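Local coordinates for lantibiotic dehydratase (Microbispora corallina, PDB 5EHK), which probably uses glutamyl-tRNA to glutamylate serine and threonine side chains of the NAI-107 precursor peptide and then eliminates the glutamate, leaving dehydroamino acids, at residues R246-A250 against G251-Q255; V376-P379 against E380-T384; P884-G887 against A888-E892; Y948-D951 against E952-A955. All blocks are in the same frame, centred on the assembly; numbering follows the deposited sequence.

Contact 1 (R246-A250 against G251-Q255); sequences RPVLA and GRLAQ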
loop_
_atom_site.group_PDB
_atom_site.type_symbol
_atom_site.label_atom_id
_atom_site.label_comp_id
_atom_site.label_asym_id
_atom_site.label_seq_id
_atom_site.Cartn_x
_atom_site.Cartn_y
_atom_site.Cartn_z
ATOM N N ARG A 246 40.419 12.633 -14.017
ATOM C CA ARG A 246 40.099 13.369 -15.227
ATOM C C ARG A 246 40.759 12.669 -16.423
ATOM O O ARG A 246 41.689 11.888 -16.239
ATOM C CB ARG A 246 40.512 14.832 -15.102
ATOM C CG ARG A 246 39.709 15.585 -14.047
ATOM C CD ARG A 246 40.196 17.021 -13.933
ATOM N NE ARG A 246 39.881 17.787 -15.143
ATOM C CZ ARG A 246 40.241 19.052 -15.353
ATOM N NH1 ARG A 246 40.938 19.714 -14.437
ATOM N NH2 ARG A 246 39.903 19.655 -16.487
ATOM N N PRO A 247 40.249 12.900 -17.649
ATOM C CA PRO A 247 40.854 12.204 -18.792
ATOM C C PRO A 247 42.340 12.555 -18.933
ATOM O O PRO A 247 42.688 13.747 -18.959
ATOM C CB PRO A 247 40.069 12.753 -19.986
ATOM C CG PRO A 247 39.484 14.037 -19.512
ATOM C CD PRO A 247 39.174 13.814 -18.076
ATOM N N VAL A 248 43.182 11.516 -18.991
ATOM C CA VAL A 248 44.638 11.643 -19.060
ATOM C C VAL A 248 45.155 10.737 -20.164
ATOM O O VAL A 248 44.583 9.666 -20.404
ATOM C CB VAL A 248 45.304 11.232 -17.712
ATOM C CG1 VAL A 248 45.320 9.711 -17.522
ATOM C CG2 VAL A 248 46.705 11.772 -17.615
ATOM N N LEU A 249 46.225 11.155 -20.841
ATOM C CA LEU A 249 46.809 10.348 -21.917
ATOM C C LEU A 249 47.305 8.987 -21.402
ATOM O O LEU A 249 48.081 8.936 -20.449
ATOM C CB LEU A 249 47.928 11.118 -22.617
ATOM C CG LEU A 249 48.638 10.403 -23.774
ATOM C CD1 LEU A 249 47.659 9.975 -24.854
ATOM C CD2 LEU A 249 49.700 11.321 -24.366
ATOM N N ALA A 250 46.850 7.893 -22.017
ATOM C CA ALA A 250 47.074 6.553 -21.456
ATOM C C ALA A 250 48.543 6.182 -21.365
ATOM O O ALA A 250 48.966 5.531 -20.417
ATOM C CB ALA A 250 46.322 5.508 -22.239
ATOM N N GLY A 251 49.320 6.612 -22.352
ATOM C CA GLY A 251 50.744 6.326 -22.374
ATOM C C GLY A 251 51.478 6.965 -21.211
ATOM O O GLY A 251 52.114 6.258 -20.441
ATOM N N ARG A 252 51.345 8.283 -21.053
ATOM C CA ARG A 252 51.955 8.997 -19.931
ATOM C C ARG A 252 51.496 8.394 -18.598
ATOM O O ARG A 252 52.264 8.329 -17.634
ATOM C CB ARG A 252 51.604 10.493 -19.981
ATOM C CG ARG A 252 52.071 11.208 -21.247
ATOM C CD ARG A 252 51.614 12.666 -21.352
ATOM N NE ARG A 252 52.249 13.324 -22.501
ATOM C CZ ARG A 252 52.243 14.640 -22.733
ATOM N NH1 ARG A 252 51.629 15.469 -21.895
ATOM N NH2 ARG A 252 52.858 15.134 -23.808
ATOM N N LEU A 253 50.250 7.932 -18.557
ATOM C CA LEU A 253 49.705 7.297 -17.363
ATOM C C LEU A 253 50.426 5.990 -17.057
ATOM O O LEU A 253 50.845 5.751 -15.923
ATOM C CB LEU A 253 48.201 7.042 -17.517
ATOM C CG LEU A 253 47.558 6.287 -16.348
ATOM C CD1 LEU A 253 47.377 7.191 -15.177
ATOM C CD2 LEU A 253 46.211 5.683 -16.738
ATOM N N ALA A 254 50.556 5.144 -18.074
ATOM C CA ALA A 254 51.153 3.822 -17.906
ATOM C C ALA A 254 52.621 3.895 -17.496
ATOM O O ALA A 254 53.127 2.991 -16.815
ATOM C CB ALA A 254 50.990 2.992 -19.172
ATOM N N GLN A 255 53.294 4.969 -17.906
ATOM C CA GLN A 255 54.707 5.162 -17.575
ATOM C C GLN A 255 54.910 5.620 -16.133
ATOM O O GLN A 255 55.818 5.141 -15.449
ATOM C CB GLN A 255 55.382 6.137 -18.550
ATOM C CG GLN A 255 56.254 5.454 -19.612
ATOM C CD GLN A 255 56.349 6.268 -20.901
ATOM O OE1 GLN A 255 56.076 7.473 -20.912
ATOM N NE2 GLN A 255 56.717 5.606 -21.994
#

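Contact 2 (V376-P379 against E380-T384); sequences VRLP and EVVRT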
loop_
_atom_site.group_PDB
_atom_site.type_symbol
_atom_site.label_atom_id
_atom_site.label_comp_id
_atom_site.label_asym_id
_atom_site.label_seq_id
_atom_site.Cartn_x
_atom_site.Cartn_y
_atom_site.Cartn_z
ATOM N N VAL A 376 7.067 24.737 -43.730
ATOM C CA VAL A 376 5.849 24.981 -42.994
ATOM C C VAL A 376 5.935 26.276 -42.218
ATOM O O VAL A 376 6.908 26.528 -41.503
ATOM C CB VAL A 376 5.514 23.832 -42.041
ATOM C CG1 VAL A 376 4.346 24.225 -41.151
ATOM C CG2 VAL A 376 5.168 22.576 -42.826
ATOM N N ARG A 377 4.922 27.114 -42.387
ATOM C CA ARG A 377 4.829 28.316 -41.591
ATOM C C ARG A 377 3.437 28.435 -41.033
ATOM O O ARG A 377 2.463 28.110 -41.701
ATOM C CB ARG A 377 5.199 29.553 -42.406
ATOM C CG ARG A 377 6.688 29.706 -42.582
ATOM C CD ARG A 377 7.013 30.674 -43.684
ATOM N NE ARG A 377 8.410 30.549 -44.081
ATOM C CZ ARG A 377 9.372 31.358 -43.660
ATOM N NH1 ARG A 377 9.081 32.360 -42.839
ATOM N NH2 ARG A 377 10.618 31.168 -44.070
ATOM N N LEU A 378 3.341 28.885 -39.795
ATOM C CA LEU A 378 2.041 29.002 -39.180
ATOM C C LEU A 378 1.922 30.401 -38.599
ATOM O O LEU A 378 2.893 30.951 -38.093
ATOM C CB LEU A 378 1.874 27.945 -38.086
ATOM C CG LEU A 378 2.063 26.467 -38.421
ATOM C CD1 LEU A 378 2.058 25.679 -37.121
ATOM C CD2 LEU A 378 0.960 25.949 -39.349
ATOM N N PRO A 379 0.728 30.994 -38.702
ATOM C CA PRO A 379 0.502 32.360 -38.238
ATOM C C PRO A 379 0.537 32.418 -36.729
ATOM O O PRO A 379 0.479 31.385 -36.071
ATOM C CB PRO A 379 -0.916 32.649 -38.717
ATOM C CG PRO A 379 -1.576 31.325 -38.731
ATOM C CD PRO A 379 -0.502 30.400 -39.254
ATOM N N GLU A 380 0.590 33.627 -36.197
ATOM C CA GLU A 380 0.626 33.837 -34.766
ATOM C C GLU A 380 -0.634 33.381 -34.019
ATOM O O GLU A 380 -0.582 33.117 -32.823
ATOM C CB GLU A 380 0.896 35.319 -34.484
ATOM C CG GLU A 380 2.257 35.790 -34.924
ATOM C CD GLU A 380 3.377 35.126 -34.139
ATOM O OE1 GLU A 380 3.148 34.826 -32.934
ATOM O OE2 GLU A 380 4.469 34.902 -34.730
ATOM N N VAL A 381 -1.763 33.268 -34.699
ATOM C CA VAL A 381 -2.989 32.920 -33.984
ATOM C C VAL A 381 -2.869 31.494 -33.451
ATOM O O VAL A 381 -3.380 31.178 -32.381
ATOM C CB VAL A 381 -4.274 33.098 -34.865
ATOM C CG1 VAL A 381 -4.277 32.126 -36.049
ATOM C CG2 VAL A 381 -5.550 32.970 -34.031
ATOM N N VAL A 382 -2.152 30.651 -34.190
ATOM C CA VAL A 382 -1.931 29.273 -33.780
ATOM C C VAL A 382 -0.963 29.191 -32.601
ATOM O O VAL A 382 -1.250 28.517 -31.614
ATOM C CB VAL A 382 -1.428 28.415 -34.939
ATOM C CG1 VAL A 382 -0.937 27.056 -34.419
ATOM C CG2 VAL A 382 -2.536 28.245 -35.967
ATOM N N ARG A 383 0.167 29.887 -32.697
ATOM C CA ARG A 383 1.105 29.980 -31.578
ATOM C C ARG A 383 0.404 30.367 -30.271
ATOM O O ARG A 383 0.744 29.876 -29.204
ATOM C CB ARG A 383 2.190 31.006 -31.883
ATOM C CG ARG A 383 3.276 31.115 -30.819
ATOM C CD ARG A 383 3.882 32.504 -30.825
ATOM N NE ARG A 383 5.332 32.497 -30.672
ATOM C CZ ARG A 383 6.189 32.991 -31.562
ATOM N NH1 ARG A 383 5.755 33.533 -32.695
ATOM N NH2 ARG A 383 7.490 32.946 -31.319
ATOM N N THR A 384 -0.598 31.225 -30.356
ATOM C CA THR A 384 -1.345 31.632 -29.175
ATOM C C THR A 384 -2.291 30.541 -28.668
ATOM O O THR A 384 -2.555 30.450 -27.466
ATOM C CB THR A 384 -2.070 32.968 -29.431
ATOM O OG1 THR A 384 -1.080 33.999 -29.425
ATOM C CG2 THR A 384 -3.123 33.278 -28.347
#

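Contact 3 (P884-G887 against A888-E892); sequences PEIG and ARLVE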
loop_
_atom_site.group_PDB
_atom_site.type_symbol
_atom_site.label_atom_id
_atom_site.label_comp_id
_atom_site.label_asym_id
_atom_site.label_seq_id
_atom_site.Cartn_x
_atom_site.Cartn_y
_atom_site.Cartn_z
ATOM N N PRO A 884 24.817 -9.895 30.855
ATOM C CA PRO A 884 24.155 -11.155 31.191
ATOM C C PRO A 884 23.183 -11.037 32.358
ATOM O O PRO A 884 22.242 -11.833 32.429
ATOM C CB PRO A 884 25.325 -12.070 31.559
ATOM C CG PRO A 884 26.507 -11.450 30.899
ATOM C CD PRO A 884 26.277 -9.995 31.014
ATOM N N GLU A 885 23.368 -10.067 33.244
ATOM C CA GLU A 885 22.383 -9.891 34.304
ATOM C C GLU A 885 21.078 -9.407 33.677
ATOM O O GLU A 885 20.009 -9.951 33.944
ATOM C CB GLU A 885 22.882 -8.929 35.386
ATOM C CG GLU A 885 21.824 -8.616 36.434
ATOM C CD GLU A 885 22.355 -7.868 37.658
ATOM O OE1 GLU A 885 23.578 -7.569 37.710
ATOM O OE2 GLU A 885 21.524 -7.556 38.553
ATOM N N ILE A 886 21.207 -8.380 32.843
ATOM C CA ILE A 886 20.140 -7.824 32.041
ATOM C C ILE A 886 19.411 -8.886 31.202
ATOM O O ILE A 886 18.167 -8.940 31.184
ATOM C CB ILE A 886 20.715 -6.752 31.098
ATOM C CG1 ILE A 886 20.694 -5.391 31.780
ATOM C CG2 ILE A 886 19.876 -6.592 29.864
ATOM C CD1 ILE A 886 21.053 -4.234 30.829
ATOM N N GLY A 887 20.174 -9.721 30.508
ATOM C CA GLY A 887 19.579 -10.709 29.635
ATOM C C GLY A 887 18.738 -11.735 30.371
ATOM O O GLY A 887 17.674 -12.136 29.909
ATOM N N ALA A 888 19.230 -12.204 31.503
ATOM C CA ALA A 888 18.462 -13.167 32.267
ATOM C C ALA A 888 17.121 -12.552 32.700
ATOM O O ALA A 888 16.086 -13.214 32.650
ATOM C CB ALA A 888 19.257 -13.670 33.471
ATOM N N ARG A 889 17.139 -11.296 33.144
ATOM C CA ARG A 889 15.895 -10.628 33.491
ATOM C C ARG A 889 14.990 -10.469 32.256
ATOM O O ARG A 889 13.775 -10.664 32.344
ATOM C CB ARG A 889 16.154 -9.283 34.193
ATOM C CG ARG A 889 17.138 -9.339 35.383
ATOM C CD ARG A 889 16.774 -10.376 36.461
ATOM N NE ARG A 889 15.752 -9.911 37.403
ATOM C CZ ARG A 889 15.993 -9.186 38.499
ATOM N NH1 ARG A 889 17.227 -8.807 38.816
ATOM N NH2 ARG A 889 14.987 -8.824 39.283
ATOM N N LEU A 890 15.591 -10.127 31.111
ATOM C CA LEU A 890 14.846 -9.938 29.871
ATOM C C LEU A 890 14.183 -11.223 29.417
ATOM O O LEU A 890 13.074 -11.195 28.890
ATOM C CB LEU A 890 15.697 -9.322 28.755
ATOM C CG LEU A 890 16.074 -7.865 28.992
ATOM C CD1 LEU A 890 16.868 -7.311 27.812
ATOM C CD2 LEU A 890 14.845 -6.982 29.284
ATOM N N VAL A 891 14.836 -12.354 29.658
ATOM C CA VAL A 891 14.222 -13.623 29.322
ATOM C C VAL A 891 13.090 -13.952 30.317
ATOM O O VAL A 891 12.024 -14.338 29.891
ATOM C CB VAL A 891 15.248 -14.763 29.295
ATOM C CG1 VAL A 891 14.547 -16.125 29.366
ATOM C CG2 VAL A 891 16.153 -14.641 28.078
ATOM N N GLU A 892 13.285 -13.746 31.620
ATOM C CA GLU A 892 12.188 -13.908 32.574
ATOM C C GLU A 892 10.988 -13.080 32.128
ATOM O O GLU A 892 9.864 -13.593 32.047
ATOM C CB GLU A 892 12.549 -13.466 34.008
ATOM C CG GLU A 892 13.762 -14.128 34.756
ATOM C CD GLU A 892 14.180 -13.311 36.006
ATOM O OE1 GLU A 892 13.395 -12.455 36.471
ATOM O OE2 GLU A 892 15.341 -13.422 36.460
#

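Contact 4 (Y948-D951 against E952-A955); sequences YTLD and EVTA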
loop_
_atom_site.group_PDB
_atom_site.type_symbol
_atom_site.label_atom_id
_atom_site.label_comp_id
_atom_site.label_asym_id
_atom_site.label_seq_id
_atom_site.Cartn_x
_atom_site.Cartn_y
_atom_site.Cartn_z
ATOM N N TYR A 948 -3.909 14.580 38.679
ATOM C CA TYR A 948 -3.485 15.068 37.383
ATOM C C TYR A 948 -3.382 13.967 36.331
ATOM O O TYR A 948 -2.992 12.838 36.615
ATOM C CB TYR A 948 -2.155 15.788 37.536
ATOM C CG TYR A 948 -2.192 16.908 38.541
ATOM C CD1 TYR A 948 -2.811 18.118 38.247
ATOM C CD2 TYR A 948 -1.604 16.757 39.784
ATOM C CE1 TYR A 948 -2.837 19.145 39.168
ATOM C CE2 TYR A 948 -1.630 17.776 40.714
ATOM C CZ TYR A 948 -2.246 18.969 40.402
ATOM O OH TYR A 948 -2.259 19.981 41.335
ATOM N N THR A 949 -3.770 14.308 35.112
ATOM C CA THR A 949 -3.652 13.389 34.000
ATOM C C THR A 949 -2.215 13.401 33.484
ATOM O O THR A 949 -1.410 14.236 33.874
ATOM C CB THR A 949 -4.592 13.794 32.850
ATOM O OG1 THR A 949 -4.230 15.101 32.384
ATOM C CG2 THR A 949 -6.049 13.810 33.320
ATOM N N LEU A 950 -1.900 12.469 32.601
ATOM C CA LEU A 950 -0.607 12.443 31.956
ATOM C C LEU A 950 -0.374 13.697 31.126
ATOM O O LEU A 950 0.711 14.252 31.148
ATOM C CB LEU A 950 -0.507 11.203 31.075
ATOM C CG LEU A 950 0.865 10.582 30.836
ATOM C CD1 LEU A 950 1.646 10.403 32.132
ATOM C CD2 LEU A 950 0.680 9.250 30.147
ATOM N N ASP A 951 -1.391 14.166 30.412
ATOM C CA ASP A 951 -1.241 15.378 29.601
ATOM C C ASP A 951 -0.910 16.576 30.475
ATOM O O ASP A 951 -0.138 17.459 30.089
ATOM C CB ASP A 951 -2.492 15.677 28.782
ATOM C CG ASP A 951 -2.737 14.655 27.700
ATOM O OD1 ASP A 951 -2.188 13.539 27.808
ATOM O OD2 ASP A 951 -3.461 14.974 26.727
ATOM N N GLU A 952 -1.509 16.605 31.655
ATOM C CA GLU A 952 -1.215 17.668 32.594
ATOM C C GLU A 952 0.237 17.627 33.051
ATOM O O GLU A 952 0.955 18.612 32.901
ATOM C CB GLU A 952 -2.180 17.633 33.786
ATOM C CG GLU A 952 -3.504 18.340 33.491
ATOM C CD GLU A 952 -4.604 17.973 34.463
ATOM O OE1 GLU A 952 -4.591 16.832 34.982
ATOM O OE2 GLU A 952 -5.466 18.837 34.729
ATOM N N VAL A 953 0.682 16.488 33.566
ATOM C CA VAL A 953 2.043 16.404 34.082
ATOM C C VAL A 953 3.042 16.636 32.947
ATOM O O VAL A 953 4.128 17.163 33.182
ATOM C CB VAL A 953 2.323 15.088 34.836
ATOM C CG1 VAL A 953 1.200 14.815 35.838
ATOM C CG2 VAL A 953 2.464 13.933 33.871
ATOM N N THR A 954 2.662 16.277 31.716
ATOM C CA THR A 954 3.521 16.517 30.553
ATOM C C THR A 954 3.598 18.003 30.215
ATOM O O THR A 954 4.680 18.522 29.926
ATOM C CB THR A 954 3.118 15.677 29.329
ATOM O OG1 THR A 954 3.172 14.287 29.678
ATOM C CG2 THR A 954 4.087 15.902 28.157
ATOM N N ALA A 955 2.451 18.680 30.247
ATOM C CA ALA A 955 2.415 20.133 30.086
ATOM C C ALA A 955 3.270 20.785 31.174
ATOM O O ALA A 955 4.120 21.632 30.895
ATOM C CB ALA A 955 0.987 20.630 30.191
#

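Contact 1 (R246-A250 against G251-Q255)
Val-248 and Leu-253 meet where strand 248-249 turns directly into helix 250-260, their side chains crossing at about a right angle. The touching branch of the valine is CG1, which its first torsion (75°) places between the backbone N and the carbonyl carbon; from there it reaches CB of Leu-253 at 3.9 Å and CD1 of Leu-253 at 4.0 Å. A second pair forms on the more exposed part of the turn. Leu-249 holds CG opposite its own backbone N (chi1 -180°), and this brings CD2 of Leu-249 against the extended stem of Arg-252, the two side chains meeting at a slant, with CD2 3.7 Å from NE and 3.8 Å from CD of that arginine. The aliphatic part of the arginine is thus packed against leucine. Arg-252 also touches a crystal neighbour, so its pose may owe something to the lattice. Leu-249 occupies the N-cap position but has no polar side chain to offer the first turn. The backbone bonds here are ordinary i to i+4 helix bonds: Leu-253 N donates to Leu-249 O over 3.0 Å, and Ala-254 N follows with a bond of 2.9 Å to Ala-250 O at an N-H...O angle of 155°. Strand 248-249 is an outer member of a three-stranded antiparallel sheet with 195-198 and 281-283, an arrangement consistent with the winged-helix leader-binding domain of LanB relatives such as NisB. Behind the turn, Leu-253 rests on Val-196 and on Leu-272 of helix 267-278, and Ala-254 packs against Val-268, Thr-269 and Leu-272.

Contact 2 (V376-P379 against E380-T384)
Pro-379 and Val-381 cross obliquely at a strand-to-helix junction, where strand 366-379 gives way to helix 380-395 and the proline itself sits at the N-cap. The axes of the two short segments make an angle of 76°, so the helix leaves nearly at right angles to the strand. CG of the proline ring is the touching atom. It stands 3.9 Å from CG1 of Val-381, the methyl that a first torsion of 65° places between the backbone N and the carbonyl carbon. The same ring carbon is 4.2 Å from CG2 of Val-382, whose other methyl, CG1, approaches CD1 of Leu-378 more loosely, at 4.3 Å. The buried side chains of Leu-378, Pro-379 and Val-382 therefore make a small apolar group in the angle between strand and helix, and Leu-515 of helix 512-516 covers Pro-379 and Val-382. In the backbone the turn is held lightly: Val-382 N reaches Pro-379 O over 3.3 Å in a weak bond. Regular helical bonding is present one residue further on, from Thr-384 N to Glu-380 O.

A charged pair accompanies the first turn. Arg-383 also forms a salt bridge with Asp-10, which lies on strand 6-17, so the beginning of the helix is tied to a distant part of the chain. Toward Glu-380, a single nitrogen does the work: NH1 of Arg-383 is 2.8 Å from OE2 of Glu-380, which lies at the edge of the guanidinium and in its plane.

Contact 3 (P884-G887 against A888-E892)
With CG set beside the backbone N (chi1 -70°), Leu-890 sends its branch back along the helix toward Ile-886, whose CG2 lies anti to its own N. The two side chains run side by side and point the same way, and CG2 of Ile-886 is 3.7 Å from CD1 of Leu-890. Both also lean on Leu-822 of strand 819-824, so this face of helix 875-895 packs against the antiparallel sheet. A different stripe carries charge. Arg-889 bends twice, at chi2 (-54°) and chi3 (-81°), which keeps its guanidinium close to the helix. There NE of Arg-889 forms a salt bridge of 3.6 Å with OE1 of Glu-892, three residues on.

Successive i to i+4 bonds run through the segment, the shortest from Leu-890 N to Ile-886 O at 2.8 Å. Upstream, Pro-884 lacks an N-H for the preceding turn, and the helix is kinked there, yet Pro-884 O still accepts from Ala-888 N at 3.2 Å. On the partly exposed side, Val-891 packs on Pro-812 of the second subunit.

Glu-885 is engaged mainly with its other neighbours: its OE1 bonds His-849, close to the carboxylate of Glu-848. Its OE2 stands 4.5 Å from NH1 of Arg-889, beyond a salt bridge. The arginine would probably still offset some of the negative charge gathered there, whereas Ile-886 and Leu-890 contribute purely apolar contact.

Contact 4 (Y948-D951 against E952-A955)
Glu-952 folds its carboxylate back over Thr-949 and up to the rim of the Tyr-948 ring, where OE1 of the glutamate lies near the ring plane, 3.9 Å from CD1 of the tyrosine. Ring and carboxylate planes are 71° apart, so the two groups do not stack. The stem of the glutamate is extended beyond CG, and that length allows OE1 to reach Thr-949 N at 2.7 Å in a nearly straight bond (168°). Thr-949 returns the favour from the N-cap: its OG1 accepts from Glu-952 N at 3.2 Å. This reciprocal pair is a capping box. The threonine hydroxyl also donates to the same OE1, over 3.1 Å, arriving from above the carboxylate plane.

Inside the first turn of helix 950-965, Val-953 N bonds Thr-949 O at 3.1 Å, and CG1 of Val-953 packs on CB of Tyr-948 at 3.9 Å, an apolar contact beside the polar cap. Leu-950 O takes two donors from one residue, Thr-954 N and Thr-954 OG1, each at 2.9 Å, so the hydroxyl of the buried Thr-954, which packs on Cys-1082 and Leu-1085 of helix 1068-1085, finds its acceptor within its own helix. Asp-951 instead forms a salt bridge through OD1 with Arg-1092 of helix 1090-1109.

Two acidic side chains thus stand at the positive end of the helix dipole. That placement, with two donors on OE1 and the arginine at Asp-951, would be expected to favour their ionised forms.

How the contacts relate
All four contacts are local and partly buried, contact 2 without a fully exposed touching residue, and three of them lie at helix starts. Contacts 1 and 2 both turn a strand into a helix in the N-terminal dehydratase region, yet their centres are 54 Å apart; neither N-cap residue has a polar side chain, and the side chains that meet across each junction are mainly apolar, with a salt bridge added only at contact 2. Contact 4 has the opposite solution, a start sealed by polar side chains. Contact 3, mid-helix, needs no cap and divides an apolar face from a charged one. Contacts 3 and 4 share the C-terminal region, with centres 33 Å apart, and among the four contacts, only contact 3 touches the second subunit.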